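Local coordinates for protein arginase (Thermus thermophilus, PDB 2EF5) that probably hydrolyses L-arginine to urea and L-ornithine with two manganese ions in each subunit, a step of the urea cycle, at residues H135-H147 with V153-V165. Sequence-based numbering, arbitrary orientation.
Sequences HGMPLAVLSGLGH and VFRAVDPKDVVLV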
loop_
_atom_site.group_PDB
_atom_site.type_symbol
_atom_site.label_atom_id
_atom_site.label_comp_id
_atom_site.label_asym_id
_atom_site.label_seq_id
_atom_site.Cartn_x
_atom_site.Cartn_y
_atom_site.Cartn_z
ATOM N N HIS A 135 -16.032 -29.810 -16.014
ATOM C CA HIS A 135 -14.775 -30.111 -15.342
ATOM C C HIS A 135 -14.054 -28.852 -14.871
ATOM O O HIS A 135 -12.953 -28.917 -14.321
ATOM C CB HIS A 135 -13.869 -30.981 -16.229
ATOM C CG HIS A 135 -13.661 -30.450 -17.615
ATOM N ND1 HIS A 135 -12.962 -29.292 -17.874
ATOM C CD2 HIS A 135 -14.003 -30.963 -18.823
ATOM C CE1 HIS A 135 -12.876 -29.115 -19.182
ATOM N NE2 HIS A 135 -13.499 -30.116 -19.779
ATOM N N GLY A 136 -14.696 -27.707 -15.074
ATOM C CA GLY A 136 -14.131 -26.444 -14.638
ATOM C C GLY A 136 -14.962 -25.899 -13.488
ATOM O O GLY A 136 -14.815 -24.743 -13.096
ATOM N N MET A 137 -15.840 -26.738 -12.936
ATOM C CA MET A 137 -16.713 -26.333 -11.831
ATOM C C MET A 137 -16.804 -27.301 -10.636
ATOM O O MET A 137 -17.481 -26.992 -9.657
ATOM C CB MET A 137 -18.149 -26.126 -12.343
ATOM C CG MET A 137 -18.286 -25.729 -13.802
ATOM S SD MET A 137 -20.024 -25.705 -14.335
ATOM C CE MET A 137 -19.990 -24.356 -15.514
ATOM N N PRO A 138 -16.109 -28.454 -10.678
ATOM C CA PRO A 138 -16.220 -29.384 -9.545
ATOM C C PRO A 138 -15.972 -28.874 -8.130
ATOM O O PRO A 138 -16.702 -29.243 -7.211
ATOM C CB PRO A 138 -15.267 -30.515 -9.932
ATOM C CG PRO A 138 -14.206 -29.806 -10.690
ATOM C CD PRO A 138 -15.012 -28.872 -11.572
ATOM N N LEU A 139 -14.943 -28.053 -7.939
ATOM C CA LEU A 139 -14.653 -27.555 -6.601
ATOM C C LEU A 139 -15.753 -26.616 -6.132
ATOM O O LEU A 139 -16.086 -26.588 -4.955
ATOM C CB LEU A 139 -13.295 -26.844 -6.558
ATOM C CG LEU A 139 -12.803 -26.431 -5.158
ATOM C CD1 LEU A 139 -12.863 -27.620 -4.208
ATOM C CD2 LEU A 139 -11.378 -25.908 -5.247
ATOM N N ALA A 140 -16.311 -25.840 -7.053
ATOM C CA ALA A 140 -17.396 -24.927 -6.703
ATOM C C ALA A 140 -18.567 -25.789 -6.246
ATOM O O ALA A 140 -19.093 -25.605 -5.152
ATOM C CB ALA A 140 -17.793 -24.092 -7.909
ATOM N N VAL A 141 -18.954 -26.747 -7.082
ATOM C CA VAL A 141 -20.052 -27.653 -6.765
ATOM C C VAL A 141 -19.853 -28.281 -5.386
ATOM O O VAL A 141 -20.749 -28.245 -4.541
ATOM C CB VAL A 141 -20.159 -28.787 -7.814
ATOM C CG1 VAL A 141 -21.177 -29.825 -7.367
ATOM C CG2 VAL A 141 -20.556 -28.209 -9.158
ATOM N N LEU A 142 -18.680 -28.862 -5.158
ATOM C CA LEU A 142 -18.391 -29.485 -3.872
ATOM C C LEU A 142 -18.579 -28.485 -2.743
ATOM O O LEU A 142 -18.928 -28.861 -1.622
ATOM C CB LEU A 142 -16.957 -30.019 -3.843
ATOM C CG LEU A 142 -16.704 -31.299 -4.642
ATOM C CD1 LEU A 142 -15.204 -31.519 -4.799
ATOM C CD2 LEU A 142 -17.349 -32.491 -3.927
ATOM N N SER A 143 -18.344 -27.212 -3.041
ATOM C CA SER A 143 -18.488 -26.155 -2.045
ATOM C C SER A 143 -19.925 -25.649 -1.952
ATOM O O SER A 143 -20.214 -24.729 -1.183
ATOM C CB SER A 143 -17.553 -24.987 -2.371
ATOM O OG SER A 143 -16.195 -25.380 -2.261
ATOM N N GLY A 144 -20.814 -26.250 -2.740
ATOM C CA GLY A 144 -22.214 -25.859 -2.719
ATOM C C GLY A 144 -22.625 -24.741 -3.660
ATOM O O GLY A 144 -23.696 -24.166 -3.495
ATOM N N LEU A 145 -21.786 -24.434 -4.644
ATOM C CA LEU A 145 -22.084 -23.377 -5.609
ATOM C C LEU A 145 -22.188 -23.955 -7.014
ATOM O O LEU A 145 -21.323 -24.719 -7.441
ATOM C CB LEU A 145 -20.977 -22.317 -5.596
ATOM C CG LEU A 145 -20.663 -21.605 -4.277
ATOM C CD1 LEU A 145 -19.381 -20.810 -4.439
ATOM C CD2 LEU A 145 -21.819 -20.694 -3.875
ATOM N N GLY A 146 -23.244 -23.589 -7.735
ATOM C CA GLY A 146 -23.404 -24.081 -9.089
ATOM C C GLY A 146 -24.772 -24.656 -9.391
ATOM O O GLY A 146 -25.739 -24.418 -8.663
ATOM N N HIS A 147 -24.851 -25.429 -10.466
ATOM C CA HIS A 147 -26.105 -26.026 -10.883
ATOM C C HIS A 147 -26.712 -26.896 -9.791
ATOM O O HIS A 147 -26.038 -27.745 -9.214
ATOM C CB HIS A 147 -25.897 -26.868 -12.138
ATOM C CG HIS A 147 -27.167 -27.205 -12.845
ATOM N ND1 HIS A 147 -27.605 -26.522 -13.956
ATOM C CD2 HIS A 147 -28.123 -28.129 -12.570
ATOM C CE1 HIS A 147 -28.775 -27.006 -14.339
ATOM N NE2 HIS A 147 -29.109 -27.982 -13.510
ATOM N N VAL A 153 -26.584 -33.274 -4.850
ATOM C CA VAL A 153 -26.035 -34.576 -4.496
ATOM C C VAL A 153 -24.524 -34.599 -4.268
ATOM O O VAL A 153 -23.994 -35.587 -3.757
ATOM C CB VAL A 153 -26.375 -35.636 -5.566
ATOM C CG1 VAL A 153 -27.875 -35.905 -5.575
ATOM C CG2 VAL A 153 -25.910 -35.163 -6.937
ATOM N N PHE A 154 -23.826 -33.525 -4.630
ATOM C CA PHE A 154 -22.377 -33.503 -4.451
ATOM C C PHE A 154 -21.810 -32.478 -3.473
ATOM O O PHE A 154 -20.612 -32.515 -3.176
ATOM C CB PHE A 154 -21.684 -33.354 -5.806
ATOM C CG PHE A 154 -22.036 -34.438 -6.787
ATOM C CD1 PHE A 154 -21.937 -35.773 -6.423
ATOM C CD2 PHE A 154 -22.497 -34.124 -8.063
ATOM C CE1 PHE A 154 -22.293 -36.780 -7.308
ATOM C CE2 PHE A 154 -22.856 -35.123 -8.959
ATOM C CZ PHE A 154 -22.755 -36.453 -8.583
ATOM N N ARG A 155 -22.635 -31.564 -2.969
ATOM C CA ARG A 155 -22.127 -30.584 -2.011
ATOM C C ARG A 155 -21.537 -31.430 -0.887
ATOM O O ARG A 155 -22.200 -32.339 -0.384
ATOM C CB ARG A 155 -23.262 -29.701 -1.473
ATOM C CG ARG A 155 -22.794 -28.577 -0.548
ATOM C CD ARG A 155 -23.921 -27.594 -0.227
ATOM N NE ARG A 155 -24.985 -28.194 0.576
ATOM C CZ ARG A 155 -24.878 -28.485 1.870
ATOM N NH1 ARG A 155 -23.749 -28.231 2.517
ATOM N NH2 ARG A 155 -25.903 -29.032 2.516
ATOM N N ALA A 156 -20.294 -31.164 -0.496
ATOM C CA ALA A 156 -19.697 -31.981 0.551
ATOM C C ALA A 156 -18.606 -31.326 1.385
ATOM O O ALA A 156 -18.077 -31.948 2.304
ATOM C CB ALA A 156 -19.169 -33.281 -0.055
ATOM N N VAL A 157 -18.258 -30.083 1.083
ATOM C CA VAL A 157 -17.222 -29.423 1.861
ATOM C C VAL A 157 -17.516 -27.948 2.074
ATOM O O VAL A 157 -18.120 -27.298 1.224
ATOM C CB VAL A 157 -15.842 -29.543 1.179
ATOM C CG1 VAL A 157 -15.824 -28.727 -0.100
ATOM C CG2 VAL A 157 -14.741 -29.076 2.127
ATOM N N ASP A 158 -17.095 -27.429 3.221
ATOM C CA ASP A 158 -17.286 -26.020 3.526
ATOM C C ASP A 158 -16.117 -25.295 2.872
ATOM O O ASP A 158 -14.974 -25.721 3.006
ATOM C CB ASP A 158 -17.253 -25.794 5.040
ATOM C CG ASP A 158 -17.580 -24.361 5.426
ATOM O OD1 ASP A 158 -16.909 -23.429 4.931
ATOM O OD2 ASP A 158 -18.517 -24.165 6.231
ATOM N N PRO A 159 -16.388 -24.192 2.159
ATOM C CA PRO A 159 -15.344 -23.415 1.485
ATOM C C PRO A 159 -14.146 -23.119 2.381
ATOM O O PRO A 159 -13.021 -22.978 1.902
ATOM C CB PRO A 159 -16.077 -22.138 1.072
ATOM C CG PRO A 159 -17.467 -22.619 0.825
ATOM C CD PRO A 159 -17.707 -23.555 1.991
ATOM N N LYS A 160 -14.391 -23.026 3.683
ATOM C CA LYS A 160 -13.327 -22.726 4.629
ATOM C C LYS A 160 -12.428 -23.917 4.926
ATOM O O LYS A 160 -11.380 -23.760 5.553
ATOM C CB LYS A 160 -13.922 -22.166 5.928
ATOM C CG LYS A 160 -14.642 -20.831 5.719
ATOM C CD LYS A 160 -15.092 -20.200 7.033
ATOM C CE LYS A 160 -15.680 -18.815 6.793
ATOM N NZ LYS A 160 -16.075 -18.141 8.065
ATOM N N ASP A 161 -12.833 -25.104 4.482
ATOM C CA ASP A 161 -12.029 -26.299 4.696
ATOM C C ASP A 161 -11.386 -26.711 3.372
ATOM O O ASP A 161 -11.037 -27.874 3.171
ATOM C CB ASP A 161 -12.882 -27.444 5.243
ATOM C CG ASP A 161 -13.496 -27.123 6.596
ATOM O OD1 ASP A 161 -12.798 -26.512 7.429
ATOM O OD2 ASP A 161 -14.667 -27.494 6.832
ATOM N N VAL A 162 -11.236 -25.739 2.475
ATOM C CA VAL A 162 -10.633 -25.975 1.166
ATOM C C VAL A 162 -9.379 -25.121 0.990
ATOM O O VAL A 162 -9.344 -23.962 1.387
ATOM C CB VAL A 162 -11.607 -25.627 0.012
ATOM C CG1 VAL A 162 -10.877 -25.717 -1.344
ATOM C CG2 VAL A 162 -12.807 -26.575 0.028
ATOM N N VAL A 163 -8.342 -25.708 0.406
ATOM C CA VAL A 163 -7.104 -24.982 0.145
ATOM C C VAL A 163 -6.642 -25.352 -1.256
ATOM O O VAL A 163 -6.563 -26.530 -1.593
ATOM C CB VAL A 163 -5.974 -25.344 1.155
ATOM C CG1 VAL A 163 -4.724 -24.545 0.832
ATOM C CG2 VAL A 163 -6.412 -25.044 2.590
ATOM N N LEU A 164 -6.373 -24.336 -2.071
ATOM C CA LEU A 164 -5.902 -24.524 -3.435
ATOM C C LEU A 164 -4.399 -24.276 -3.427
ATOM O O LEU A 164 -3.935 -23.314 -2.814
ATOM C CB LEU A 164 -6.578 -23.521 -4.374
ATOM C CG LEU A 164 -7.996 -23.828 -4.858
ATOM C CD1 LEU A 164 -8.655 -22.576 -5.443
ATOM C CD2 LEU A 164 -7.916 -24.926 -5.915
ATOM N N VAL A 165 -3.644 -25.133 -4.109
ATOM C CA VAL A 165 -2.194 -24.990 -4.163
ATOM C C VAL A 165 -1.683 -25.146 -5.587
ATOM O O VAL A 165 -2.014 -26.118 -6.267
ATOM C CB VAL A 165 -1.487 -26.061 -3.277
ATOM C CG1 VAL A 165 0.031 -25.848 -3.300
ATOM C CG2 VAL A 165 -2.017 -26.004 -1.845
#
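In the arginase alpha/beta fold, the short helix 138-142 ends in a Schellman motif, and the carbonyl of its last residue, Leu142, ties it to the link between helix 148-154 and strand 162-167. Leu142 O is gripped twice, by Ala156 N at 2.9 Å in a nearly straight bond (174° at the hydrogen) and by Val157 N at 3.0 Å. Val157 holds CG1 between its own backbone N and carbonyl carbon (chi1 68°), which brings this methyl against the Leu142 carbonyl and within 4.1 Å of Leu142 CB. One residue on, Ser143 CA sends a CA-H...O contact to Val157 O, while Ser143 CB rests on CG of Pro159. The Ser143 hydroxyl turns back to its own helix, OG giving a hydrogen bond to Leu139 O at 3.0 Å, and the same OG lies 4.0 Å from Val157 CG1. With an alanine here, Leu139 O loses this side-chain donor, and the hydroxyl's place beside Val157 CG1 would probably be left as a gap. Gly144, which closes the Schellman turn at positive phi, has no side chain to block Arg155, whose CD lies 3.5 Å from Gly144 CA. At the strand end, Leu139 CD2 meets Leu164 CD2 tip to tip at 3.7 Å and also touches Val162 CG1; at the other end, Val141 CG1 lies alongside Phe154 CB. Helix 99-107 packs on Val141, Leu142 and Phe154, and strand 113-117, which pairs with strand 162-167 in the central parallel sheet, brings Trp116 against Leu139 and Leu164, whose side chains lie near the manganese ligands Asp122 and Asp118, respectively.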